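Local coordinates for protein sulfhydryl oxidase 1 (Homo sapiens, PDB 3LLK) that probably oxidises thiol groups to disulfides and passes the electrons to oxygen, using a bound flavin-adenine dinucleotide, at residues A[23-26]-A[27-31]; A[50-53]-A[54-58]; A[61-64]-A[65-68]; A[176-179]-A[180-183]; A[240-243]-A[244-248]. One frame throughout, in Å; residues are numbered along the deposited sequence.

All five contacts are local, made between side chains and backbone along helices or at helix ends. Contact 1 is buried in helix 16-30. Contacts 2 and 3, in helices 39-55 and 60-75, are partly buried and pack against it, and a glutamine of contact 3 hydrogen-bonds to the C-terminal end of the helix in contact 2. These three form one apolar cluster. Contact 4 is a surface turn after helix 165-179, where folded-back polar side chains dominate. Contact 5, in helix 239-249, is partly buried and stands beside the bound FAD. Contacts 3 and 5 have regular helical bonding. Contacts 1, 2 and 4 lie near the C-terminal ends of their helices, and their bonding pattern shifts.

Contact 1 of 5, residues A[23-26]-A[27-31]; sequences LHYI and LRIEV
The Tyr25 ring lies over Ile29 near the C-terminal end of helix 16-30, where the coil widens into a pi-type turn. Ile29 CB stands 3.9 Å from the centroid of the Tyr25 ring and only 10° off its normal, a CH-pi contact. Ile29 CG2 covers the phenol end of the same face, 3.7 Å from Tyr25 CZ. Glu30 CG comes to the ring edge, 3.8 Å from Tyr25 CD2. The ring reaches the next turn because Tyr25 CG is anti to the backbone N (chi1 -161°). Phe118 also stacks with this ring. Cutting the ring back to an alanine is likely to uncover Ile29 CB and CG2 and leave Phe118 without its stacking partner. The wider turn shows in the backbone. Tyr25 O accepts from Ile29 N at 2.8 Å and from Glu30 N at 3.0 Å. The Glu30 donor lies in the carbonyl plane; the Ile29 donor sits above it. The Glu30 carboxylate is bound by Tyr157 OH and Gly163 N. At Leu27 the ordinary helical pattern still holds, and Leu27 CG rests 3.4 Å from Leu23 O. The Leu27 side chain packs on Phe65 of helix 60-75 and Phe86 of helix 83-92. Ile26 faces helix 118-134, packing on Phe118, Leu122 and Leu125. Its CG2 also meets Val31 CG2 at 4.1 Å. Ile26 O takes the amide five residues on, with Val31 N at 2.8 Å.

Contact 2 of 5, residues A[50-53]-A[54-58]; sequences AVLA and KYFPG
Val51 O is gripped by two amides. Tyr55 N gives the shorter and straighter bond, 2.7 Å from Val51 O with an angle of 161° at the hydrogen. Lys54 N adds a weak one and also bonds to Ala50 O at 3.2 Å. The side chains of Val51 and Tyr55 cross at a slant, with Tyr55 CD2 4.1 Å from Val51 CG1. Lys54 CG sits over the centre of the Tyr55 ring, 3.9 Å above its plane. Tyr55 OH hydrogen-bonds to Gln136 OE1, which probably steadies the far end of the ring.

This is the C-terminal end of helix 39-55. Phe56 is the first residue to leave helical geometry, yet its N still bonds to Leu52 O at 2.9 Å. Pro57 then forms the centre of an inverse gamma turn, with a weak bond from Gly58 N to Phe56 O. Phe56 CG is anti to its own N (chi1 -176°), which takes the ring outward to the neighbouring helices, while Phe56 CD2 stays 4.4 Å from Leu52 CD2. There the ring meets Leu19 and Leu23 of helix 16-30 and Leu125 of helix 118-134. Pro57 CD lies over one face of the Phe56 ring, 3.6 Å above the plane and toward its rim.

Contact 3 of 5, residues A[61-64]-A[65-68]; sequences LVQN and FLHS
The Phe65 ring has Val62 O at its edge, near the ring plane, with Phe65 CD2 4.1 Å from that oxygen. The flat amide of Gln63 meets Leu66: Gln63 OE1 is 4.0 Å from Leu66 CD1, and NE2 is only slightly farther from the same methyl. These two side chains approach at a slant. Val62 and Leu66 instead run side by side and point the same way, touching at Val62 CG1 and Leu66 CD1, 4.1 Å apart. Both are buried.

The backbone is that of a regular alpha helix. Leu66 N bonds to Val62 O at 2.9 Å, and Phe65, His67 and Ser68 repeat the pattern with Leu61, Gln63 and Asn64. Leu66 CG also rests 3.4 Å from Val62 O. Leu61, Asn64 and His67 lie on the exposed side.

The first torsion of Gln63 (chi1 -139°) lies away from the staggered positions, and the chain bends again at chi2. This turns its amide to the end of the preceding helix. There NE2 bonds to Ala53 O and OE1 takes a weak bond from Gly58 N, so the amide links the last turn of helix 39-55 to the loop after it. Helix 60-75 packs its inner side on helix 16-30, where Val62 and Leu66 touch Leu23, and on helix 95-98, where Phe65 and Val62 touch Val98.

Contact 4 of 5, residues A[176-179]-A[180-183]; sequences AASM and HRVG
Met179 and Val182 form the packed side of this contact. Met179 is buried, and Val182 CG2 lies 3.2 Å from Met179 O. Val182 N bonds to the same oxygen at 3.3 Å, from 62° out of the carbonyl plane. Both side chains press on Leu151 of helix 150-161 and Trp191 of helix 185-203.

The solvent side is looser. His180 CG sits between its backbone N and carbonyl carbon (chi1 58°), and this folds the ring back over the helix end. Ala176 O lies at the ring edge, in plane, 3.4 Å from His180 CD2. His180 NE2 makes a weak hydrogen bond to Ala177 O, at 3.4 Å. Ser178 C lies over one ring face, toward the rim. Arg181 also folds back, and Ser178 OG sits over one face of its guanidinium, 3.5 Å from Arg181 CZ. That hydroxyl is bonded to Trp191 NE1.

Met179 to Val182 make a type I beta turn, which carries the chain from helix 165-179 toward helix 185-203. The Cys164-Cys167 disulfide spans the start of helix 165-179. The arrangement belongs to the Erv1/ALR-type helical domain, with the Met179 side chain about 9 Å from the bound flavin-adenine dinucleotide.

Contact 5 of 5, residues A[240-243]-A[244-248]; sequences EATL and NFLKA
The Lys247 chain slants across Leu243, one helical turn earlier. Its CB starts 3.7 Å from Leu243 O. Its CG comes closer to the same oxygen, at 3.4 Å, and its CD leaves it again. CE then reaches the leucine side chain, 3.7 Å from Leu243 CG, with both leucine methyls a little farther off. A bend at chi4 (-85°) turns NZ aside to bond with Asn186 OD1. Leu243 CG is anti to its N (chi1 -180°), which sets its branch across the lysine chain. An alanine in place of Leu243 is likely to leave Lys247 CE without its apolar partner and open a gap beside the chain, with NZ depending more on its bond to Asn186.

The backbone is a regular alpha helix: Lys247 N bonds to Leu243 O at 3.0 Å, and Leu246 N to Thr242 O at 2.8 Å. Thr242 and Leu246 lie side by side, with Thr242 CG2 4.0 Å from Leu246 CD1. Thr242 OG1 bonds to Asp238 O. Phe245 meets Trp218 and His249.

The Leu246 side chain is about 4 Å from the bound flavin-adenine dinucleotide. Helix 239-249 packs on helix 185-203, where Thr242 and Leu246 touch Trp193 and Leu246 also touches Val189.

Contact 1 of 5, residues A[23-26]-A[27-31]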
loop_
_atom_site.group_PDB
_atom_site.type_symbol
_atom_site.label_atom_id
_atom_site.label_comp_id
_atom_site.label_asym_id
_atom_site.label_seq_id
_atom_site.Cartn_x
_atom_site.Cartn_y
_atom_site.Cartn_z
ATOM N N LEU A 23 -3.605 -7.164 -3.327
ATOM C CA LEU A 23 -2.721 -7.913 -4.226
ATOM C C LEU A 23 -3.488 -8.415 -5.455
ATOM O O LEU A 23 -3.025 -8.299 -6.590
ATOM C CB LEU A 23 -2.111 -9.124 -3.508
ATOM C CG LEU A 23 -1.104 -8.888 -2.371
ATOM C CD1 LEU A 23 -0.551 -10.234 -1.915
ATOM C CD2 LEU A 23 0.026 -7.990 -2.850
ATOM N N HIS A 24 -4.660 -8.985 -5.221
ATOM C CA HIS A 24 -5.477 -9.508 -6.315
ATOM C C HIS A 24 -5.810 -8.415 -7.340
ATOM O O HIS A 24 -5.647 -8.594 -8.547
ATOM C CB HIS A 24 -6.779 -10.080 -5.763
ATOM C CG HIS A 24 -7.710 -10.586 -6.821
ATOM N ND1 HIS A 24 -7.423 -11.684 -7.601
ATOM C CD2 HIS A 24 -8.906 -10.120 -7.252
ATOM C CE1 HIS A 24 -8.403 -11.875 -8.468
ATOM N NE2 HIS A 24 -9.314 -10.938 -8.277
ATOM N N TYR A 25 -6.286 -7.287 -6.834
ATOM C CA TYR A 25 -6.674 -6.161 -7.667
ATOM C C TYR A 25 -5.484 -5.609 -8.444
ATOM O O TYR A 25 -5.599 -5.246 -9.613
ATOM C CB TYR A 25 -7.280 -5.069 -6.787
ATOM C CG TYR A 25 -8.118 -4.078 -7.539
ATOM C CD1 TYR A 25 -9.491 -4.269 -7.683
ATOM C CD2 TYR A 25 -7.545 -2.946 -8.115
ATOM C CE1 TYR A 25 -10.272 -3.354 -8.379
ATOM C CE2 TYR A 25 -8.323 -2.024 -8.815
ATOM C CZ TYR A 25 -9.681 -2.236 -8.941
ATOM O OH TYR A 25 -10.456 -1.333 -9.622
ATOM N N ILE A 26 -4.336 -5.544 -7.789
ATOM C CA ILE A 26 -3.129 -5.047 -8.434
ATOM C C ILE A 26 -2.742 -5.904 -9.638
ATOM O O ILE A 26 -2.605 -5.401 -10.759
ATOM C CB ILE A 26 -1.937 -5.015 -7.428
ATOM C CG1 ILE A 26 -2.119 -3.851 -6.454
ATOM C CG2 ILE A 26 -0.622 -4.908 -8.170
ATOM C CD1 ILE A 26 -1.216 -3.903 -5.221
ATOM N N LEU A 27 -2.587 -7.204 -9.402
ATOM C CA LEU A 27 -2.173 -8.133 -10.440
ATOM C C LEU A 27 -3.170 -8.393 -11.568
ATOM O O LEU A 27 -2.766 -8.515 -12.719
ATOM C CB LEU A 27 -1.771 -9.468 -9.800
ATOM C CG LEU A 27 -0.619 -9.431 -8.779
ATOM C CD1 LEU A 27 -0.604 -10.736 -7.985
ATOM C CD2 LEU A 27 0.714 -9.220 -9.483
ATOM N N ARG A 28 -4.455 -8.481 -11.240
ATOM C CA ARG A 28 -5.489 -8.764 -12.232
ATOM C C ARG A 28 -6.138 -7.532 -12.865
ATOM O O ARG A 28 -6.588 -7.589 -14.017
ATOM C CB ARG A 28 -6.595 -9.630 -11.607
ATOM C CG ARG A 28 -6.135 -10.973 -11.058
ATOM C CD ARG A 28 -5.724 -11.894 -12.181
ATOM N NE ARG A 28 -5.567 -13.278 -11.743
ATOM C CZ ARG A 28 -5.234 -14.274 -12.558
ATOM N NH1 ARG A 28 -5.020 -14.037 -13.848
ATOM N NH2 ARG A 28 -5.126 -15.511 -12.096
ATOM N N ILE A 29 -6.203 -6.427 -12.126
ATOM C CA ILE A 29 -6.835 -5.229 -12.665
ATOM C C ILE A 29 -5.857 -4.129 -13.069
ATOM O O ILE A 29 -5.703 -3.841 -14.252
ATOM C CB ILE A 29 -7.851 -4.635 -11.665
ATOM C CG1 ILE A 29 -8.894 -5.692 -11.288
ATOM C CG2 ILE A 29 -8.536 -3.421 -12.275
ATOM C CD1 ILE A 29 -9.741 -6.169 -12.440
ATOM N N GLU A 30 -5.183 -3.526 -12.096
ATOM C CA GLU A 30 -4.264 -2.437 -12.410
ATOM C C GLU A 30 -3.169 -2.800 -13.406
ATOM O O GLU A 30 -2.964 -2.088 -14.401
ATOM C CB GLU A 30 -3.638 -1.883 -11.133
ATOM C CG GLU A 30 -4.664 -1.415 -10.126
ATOM C CD GLU A 30 -4.364 -0.031 -9.605
ATOM O OE1 GLU A 30 -3.289 0.152 -9.002
ATOM O OE2 GLU A 30 -5.207 0.872 -9.802
ATOM N N VAL A 31 -2.447 -3.885 -13.148
ATOM C CA VAL A 31 -1.390 -4.283 -14.077
ATOM C C VAL A 31 -2.028 -4.706 -15.412
ATOM O O VAL A 31 -1.412 -4.592 -16.470
ATOM C CB VAL A 31 -0.563 -5.461 -13.527
ATOM C CG1 VAL A 31 0.458 -5.909 -14.565
ATOM C CG2 VAL A 31 0.132 -5.053 -12.229
#

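Contact 2 of 5, residues A[50-53]-A[54-58]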
loop_
_atom_site.group_PDB
_atom_site.type_symbol
_atom_site.label_atom_id
_atom_site.label_comp_id
_atom_site.label_asym_id
_atom_site.label_seq_id
_atom_site.Cartn_x
_atom_site.Cartn_y
_atom_site.Cartn_z
ATOM N N ALA A 50 9.270 -7.443 -6.220
ATOM C CA ALA A 50 10.422 -7.847 -5.418
ATOM C C ALA A 50 10.155 -7.407 -3.982
ATOM O O ALA A 50 10.426 -8.147 -3.036
ATOM C CB ALA A 50 11.705 -7.188 -5.938
ATOM N N VAL A 51 9.620 -6.199 -3.825
ATOM C CA VAL A 51 9.298 -5.669 -2.498
ATOM C C VAL A 51 8.208 -6.516 -1.828
ATOM O O VAL A 51 8.306 -6.841 -0.641
ATOM C CB VAL A 51 8.851 -4.187 -2.582
ATOM C CG1 VAL A 51 8.230 -3.739 -1.272
ATOM C CG2 VAL A 51 10.056 -3.305 -2.897
ATOM N N LEU A 52 7.181 -6.892 -2.588
ATOM C CA LEU A 52 6.113 -7.715 -2.028
ATOM C C LEU A 52 6.641 -9.080 -1.585
ATOM O O LEU A 52 6.372 -9.538 -0.470
ATOM C CB LEU A 52 4.995 -7.916 -3.055
ATOM C CG LEU A 52 4.259 -6.638 -3.470
ATOM C CD1 LEU A 52 3.314 -6.961 -4.623
ATOM C CD2 LEU A 52 3.492 -6.065 -2.272
ATOM N N ALA A 53 7.397 -9.728 -2.464
ATOM C CA ALA A 53 7.940 -11.048 -2.155
ATOM C C ALA A 53 8.715 -11.037 -0.840
ATOM O O ALA A 53 8.700 -12.012 -0.089
ATOM C CB ALA A 53 8.843 -11.523 -3.289
ATOM N N LYS A 54 9.377 -9.925 -0.549
ATOM C CA LYS A 54 10.166 -9.837 0.674
ATOM C C LYS A 54 9.456 -9.261 1.898
ATOM O O LYS A 54 9.655 -9.747 3.009
ATOM C CB LYS A 54 11.431 -9.017 0.420
ATOM C CG LYS A 54 12.329 -8.891 1.639
ATOM C CD LYS A 54 13.620 -8.182 1.297
ATOM C CE LYS A 54 14.574 -8.210 2.481
ATOM N NZ LYS A 54 15.874 -7.573 2.141
ATOM N N TYR A 55 8.626 -8.241 1.699
ATOM C CA TYR A 55 7.969 -7.586 2.827
ATOM C C TYR A 55 6.471 -7.801 3.070
ATOM O O TYR A 55 5.978 -7.466 4.143
ATOM C CB TYR A 55 8.256 -6.085 2.762
ATOM C CG TYR A 55 9.731 -5.761 2.896
ATOM C CD1 TYR A 55 10.442 -6.119 4.048
ATOM C CD2 TYR A 55 10.417 -5.102 1.874
ATOM C CE1 TYR A 55 11.799 -5.827 4.177
ATOM C CE2 TYR A 55 11.768 -4.806 1.991
ATOM C CZ TYR A 55 12.456 -5.170 3.146
ATOM O OH TYR A 55 13.790 -4.859 3.269
ATOM N N PHE A 56 5.736 -8.329 2.093
ATOM C CA PHE A 56 4.316 -8.550 2.321
ATOM C C PHE A 56 4.181 -9.571 3.449
ATOM O O PHE A 56 4.826 -10.617 3.420
ATOM C CB PHE A 56 3.628 -9.070 1.060
ATOM C CG PHE A 56 2.142 -9.227 1.215
ATOM C CD1 PHE A 56 1.594 -10.443 1.621
ATOM C CD2 PHE A 56 1.288 -8.153 0.973
ATOM C CE1 PHE A 56 0.207 -10.593 1.782
ATOM C CE2 PHE A 56 -0.110 -8.283 1.130
ATOM C CZ PHE A 56 -0.648 -9.505 1.534
ATOM N N PRO A 57 3.336 -9.280 4.459
ATOM C CA PRO A 57 3.123 -10.179 5.608
ATOM C C PRO A 57 2.177 -11.334 5.275
ATOM O O PRO A 57 1.179 -11.542 5.956
ATOM C CB PRO A 57 2.529 -9.244 6.655
ATOM C CG PRO A 57 1.634 -8.363 5.809
ATOM C CD PRO A 57 2.496 -8.068 4.573
ATOM N N GLY A 58 2.509 -12.095 4.238
ATOM C CA GLY A 58 1.633 -13.165 3.812
ATOM C C GLY A 58 1.709 -14.516 4.489
ATOM O O GLY A 58 2.712 -14.876 5.106
#

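Contact 3 of 5, residues A[61-64]-A[65-68]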
loop_
_atom_site.group_PDB
_atom_site.type_symbol
_atom_site.label_atom_id
_atom_site.label_comp_id
_atom_site.label_asym_id
_atom_site.label_seq_id
_atom_site.Cartn_x
_atom_site.Cartn_y
_atom_site.Cartn_z
ATOM N N LEU A 61 1.121 -19.942 1.827
ATOM C CA LEU A 61 0.731 -20.102 0.429
ATOM C C LEU A 61 0.904 -18.806 -0.368
ATOM O O LEU A 61 1.349 -18.831 -1.517
ATOM C CB LEU A 61 -0.725 -20.565 0.323
ATOM C CG LEU A 61 -1.008 -22.066 0.356
ATOM C CD1 LEU A 61 -2.514 -22.296 0.334
ATOM C CD2 LEU A 61 -0.340 -22.737 -0.836
ATOM N N VAL A 62 0.544 -17.681 0.244
ATOM C CA VAL A 62 0.650 -16.383 -0.418
ATOM C C VAL A 62 2.108 -15.962 -0.596
ATOM O O VAL A 62 2.488 -15.447 -1.648
ATOM C CB VAL A 62 -0.131 -15.293 0.364
ATOM C CG1 VAL A 62 0.137 -13.907 -0.230
ATOM C CG2 VAL A 62 -1.621 -15.589 0.301
ATOM N N GLN A 63 2.934 -16.198 0.416
ATOM C CA GLN A 63 4.338 -15.830 0.303
ATOM C C GLN A 63 5.014 -16.694 -0.756
ATOM O O GLN A 63 5.886 -16.218 -1.486
ATOM C CB GLN A 63 5.041 -15.983 1.652
ATOM C CG GLN A 63 6.019 -14.860 1.958
ATOM C CD GLN A 63 5.435 -13.478 1.692
ATOM O OE1 GLN A 63 4.254 -13.221 1.942
ATOM N NE2 GLN A 63 6.267 -12.580 1.185
ATOM N N ASN A 64 4.610 -17.963 -0.847
ATOM C CA ASN A 64 5.185 -18.857 -1.846
ATOM C C ASN A 64 4.763 -18.378 -3.238
ATOM O O ASN A 64 5.527 -18.450 -4.194
ATOM C CB ASN A 64 4.696 -20.296 -1.633
ATOM C CG ASN A 64 5.220 -21.251 -2.698
ATOM O OD1 ASN A 64 6.419 -21.538 -2.754
ATOM N ND2 ASN A 64 4.325 -21.733 -3.562
ATOM N N PHE A 65 3.527 -17.904 -3.337
ATOM C CA PHE A 65 2.980 -17.402 -4.589
ATOM C C PHE A 65 3.748 -16.149 -5.048
ATOM O O PHE A 65 4.121 -16.033 -6.217
ATOM C CB PHE A 65 1.502 -17.069 -4.393
ATOM C CG PHE A 65 0.907 -16.260 -5.501
ATOM C CD1 PHE A 65 0.553 -16.856 -6.704
ATOM C CD2 PHE A 65 0.692 -14.896 -5.334
ATOM C CE1 PHE A 65 -0.011 -16.104 -7.730
ATOM C CE2 PHE A 65 0.126 -14.137 -6.350
ATOM C CZ PHE A 65 -0.226 -14.742 -7.549
ATOM N N LEU A 66 3.981 -15.215 -4.132
ATOM C CA LEU A 66 4.709 -13.996 -4.477
ATOM C C LEU A 66 6.149 -14.292 -4.892
ATOM O O LEU A 66 6.674 -13.677 -5.826
ATOM C CB LEU A 66 4.684 -13.008 -3.303
ATOM C CG LEU A 66 3.285 -12.464 -2.990
ATOM C CD1 LEU A 66 3.300 -11.724 -1.654
ATOM C CD2 LEU A 66 2.823 -11.547 -4.132
ATOM N N HIS A 67 6.795 -15.231 -4.201
ATOM C CA HIS A 67 8.172 -15.596 -4.543
ATOM C C HIS A 67 8.202 -16.238 -5.933
ATOM O O HIS A 67 9.124 -15.998 -6.723
ATOM C CB HIS A 67 8.733 -16.577 -3.502
ATOM C CG HIS A 67 10.075 -17.137 -3.859
ATOM N ND1 HIS A 67 11.250 -16.445 -3.656
ATOM C CD2 HIS A 67 10.424 -18.303 -4.452
ATOM C CE1 HIS A 67 12.265 -17.160 -4.109
ATOM N NE2 HIS A 67 11.790 -18.291 -4.598
ATOM N N SER A 68 7.185 -17.042 -6.239
ATOM C CA SER A 68 7.120 -17.710 -7.542
ATOM C C SER A 68 6.903 -16.696 -8.671
ATOM O O SER A 68 7.481 -16.828 -9.747
ATOM C CB SER A 68 6.001 -18.759 -7.549
ATOM O OG SER A 68 5.945 -19.452 -8.785
#

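Contact 4 of 5, residues A[176-179]-A[180-183]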
loop_
_atom_site.group_PDB
_atom_site.type_symbol
_atom_site.label_atom_id
_atom_site.label_comp_id
_atom_site.label_asym_id
_atom_site.label_seq_id
_atom_site.Cartn_x
_atom_site.Cartn_y
_atom_site.Cartn_z
ATOM N N ALA A 176 8.421 14.264 -5.212
ATOM C CA ALA A 176 9.460 15.142 -5.754
ATOM C C ALA A 176 9.726 16.324 -4.832
ATOM O O ALA A 176 10.836 16.861 -4.783
ATOM C CB ALA A 176 9.052 15.643 -7.140
ATOM N N ALA A 177 8.700 16.735 -4.100
ATOM C CA ALA A 177 8.844 17.850 -3.187
ATOM C C ALA A 177 9.737 17.488 -1.997
ATOM O O ALA A 177 10.466 18.340 -1.483
ATOM C CB ALA A 177 7.468 18.302 -2.701
ATOM N N SER A 178 9.709 16.227 -1.566
ATOM C CA SER A 178 10.517 15.859 -0.413
ATOM C C SER A 178 10.886 14.394 -0.201
ATOM O O SER A 178 11.682 14.101 0.688
ATOM C CB SER A 178 9.833 16.358 0.862
ATOM O OG SER A 178 8.611 15.671 1.080
ATOM N N MET A 179 10.330 13.469 -0.979
ATOM C CA MET A 179 10.675 12.067 -0.756
ATOM C C MET A 179 12.187 11.855 -0.743
ATOM O O MET A 179 12.688 10.891 -0.155
ATOM C CB MET A 179 10.042 11.156 -1.809
ATOM C CG MET A 179 10.222 9.681 -1.466
ATOM S SD MET A 179 9.542 8.530 -2.659
ATOM C CE MET A 179 7.822 8.548 -2.169
ATOM N N HIS A 180 12.911 12.773 -1.378
ATOM C CA HIS A 180 14.367 12.704 -1.451
ATOM C C HIS A 180 15.044 13.048 -0.121
ATOM O O HIS A 180 16.257 12.903 0.012
ATOM C CB HIS A 180 14.869 13.639 -2.555
ATOM C CG HIS A 180 14.469 15.068 -2.362
ATOM N ND1 HIS A 180 15.156 15.929 -1.534
ATOM C CD2 HIS A 180 13.438 15.781 -2.874
ATOM C CE1 HIS A 180 14.566 17.110 -1.543
ATOM N NE2 HIS A 180 13.520 17.048 -2.349
ATOM N N ARG A 181 14.261 13.494 0.860
ATOM C CA ARG A 181 14.797 13.846 2.179
ATOM C C ARG A 181 14.814 12.624 3.102
ATOM O O ARG A 181 15.472 12.627 4.145
ATOM C CB ARG A 181 13.958 14.951 2.825
ATOM C CG ARG A 181 12.594 14.484 3.313
ATOM C CD ARG A 181 11.769 15.631 3.881
ATOM N NE ARG A 181 10.383 15.222 4.099
ATOM C CZ ARG A 181 9.400 16.051 4.440
ATOM N NH1 ARG A 181 9.647 17.345 4.608
ATOM N NH2 ARG A 181 8.165 15.588 4.604
ATOM N N VAL A 182 14.075 11.591 2.714
ATOM C CA VAL A 182 14.002 10.356 3.482
ATOM C C VAL A 182 15.359 9.649 3.475
ATOM O O VAL A 182 15.813 9.182 2.434
ATOM C CB VAL A 182 12.957 9.404 2.879
ATOM C CG1 VAL A 182 12.814 8.177 3.758
ATOM C CG2 VAL A 182 11.633 10.124 2.713
ATOM N N GLY A 183 15.999 9.564 4.635
ATOM C CA GLY A 183 17.298 8.924 4.702
ATOM C C GLY A 183 17.366 7.649 5.519
ATOM O O GLY A 183 18.458 7.190 5.852
#

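Contact 5 of 5, residues A[240-243]-A[244-248]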
loop_
_atom_site.group_PDB
_atom_site.type_symbol
_atom_site.label_atom_id
_atom_site.label_comp_id
_atom_site.label_asym_id
_atom_site.label_seq_id
_atom_site.Cartn_x
_atom_site.Cartn_y
_atom_site.Cartn_z
ATOM N N GLU A 240 8.066 10.526 17.942
ATOM C CA GLU A 240 8.569 9.271 18.485
ATOM C C GLU A 240 7.419 8.345 18.844
ATOM O O GLU A 240 7.432 7.160 18.510
ATOM C CB GLU A 240 9.423 9.520 19.733
ATOM C CG GLU A 240 10.683 10.310 19.478
ATOM C CD GLU A 240 11.616 10.292 20.676
ATOM O OE1 GLU A 240 12.648 11.003 20.637
ATOM O OE2 GLU A 240 11.312 9.561 21.651
ATOM N N ALA A 241 6.423 8.883 19.536
ATOM C CA ALA A 241 5.273 8.072 19.922
ATOM C C ALA A 241 4.553 7.572 18.664
ATOM O O ALA A 241 4.153 6.413 18.590
ATOM C CB ALA A 241 4.311 8.900 20.795
ATOM N N THR A 242 4.397 8.463 17.691
ATOM C CA THR A 242 3.729 8.147 16.427
ATOM C C THR A 242 4.467 7.014 15.702
ATOM O O THR A 242 3.846 6.073 15.207
ATOM C CB THR A 242 3.657 9.410 15.529
ATOM O OG1 THR A 242 2.873 10.413 16.191
ATOM C CG2 THR A 242 3.013 9.090 14.163
ATOM N N LEU A 243 5.793 7.091 15.654
ATOM C CA LEU A 243 6.574 6.041 14.997
ATOM C C LEU A 243 6.306 4.687 15.653
ATOM O O LEU A 243 6.101 3.686 14.964
ATOM C CB LEU A 243 8.077 6.361 15.056
ATOM C CG LEU A 243 9.001 5.329 14.391
ATOM C CD1 LEU A 243 8.655 5.210 12.894
ATOM C CD2 LEU A 243 10.459 5.747 14.584
ATOM N N ASN A 244 6.300 4.658 16.984
ATOM C CA ASN A 244 6.048 3.423 17.714
ATOM C C ASN A 244 4.641 2.917 17.436
ATOM O O ASN A 244 4.435 1.726 17.212
ATOM C CB ASN A 244 6.224 3.631 19.221
ATOM C CG ASN A 244 7.672 3.857 19.616
ATOM O OD1 ASN A 244 8.564 3.121 19.194
ATOM N ND2 ASN A 244 7.911 4.874 20.436
ATOM N N PHE A 245 3.660 3.813 17.450
ATOM C CA PHE A 245 2.301 3.372 17.176
ATOM C C PHE A 245 2.248 2.764 15.777
ATOM O O PHE A 245 1.646 1.714 15.571
ATOM C CB PHE A 245 1.302 4.532 17.255
ATOM C CG PHE A 245 -0.064 4.178 16.727
ATOM C CD1 PHE A 245 -0.942 3.409 17.482
ATOM C CD2 PHE A 245 -0.445 4.564 15.441
ATOM C CE1 PHE A 245 -2.185 3.023 16.967
ATOM C CE2 PHE A 245 -1.674 4.187 14.919
ATOM C CZ PHE A 245 -2.551 3.412 15.685
ATOM N N LEU A 246 2.885 3.420 14.815
ATOM C CA LEU A 246 2.874 2.909 13.443
ATOM C C LEU A 246 3.469 1.491 13.379
ATOM O O LEU A 246 2.899 0.589 12.757
ATOM C CB LEU A 246 3.630 3.875 12.521
ATOM C CG LEU A 246 2.968 5.244 12.286
ATOM C CD1 LEU A 246 3.966 6.188 11.654
ATOM C CD2 LEU A 246 1.737 5.101 11.383
ATOM N N LYS A 247 4.600 1.288 14.047
ATOM C CA LYS A 247 5.247 -0.023 14.056
ATOM C C LYS A 247 4.352 -1.077 14.706
ATOM O O LYS A 247 4.363 -2.243 14.309
ATOM C CB LYS A 247 6.592 0.054 14.777
ATOM C CG LYS A 247 7.671 0.810 13.996
ATOM C CD LYS A 247 8.955 0.957 14.826
ATOM C CE LYS A 247 10.043 1.739 14.099
ATOM N NZ LYS A 247 10.857 0.873 13.204
ATOM N N ALA A 248 3.567 -0.663 15.695
ATOM C CA ALA A 248 2.652 -1.572 16.374
ATOM C C ALA A 248 1.409 -1.839 15.527
ATOM O O ALA A 248 0.953 -2.976 15.418
ATOM C CB ALA A 248 2.234 -0.982 17.724
#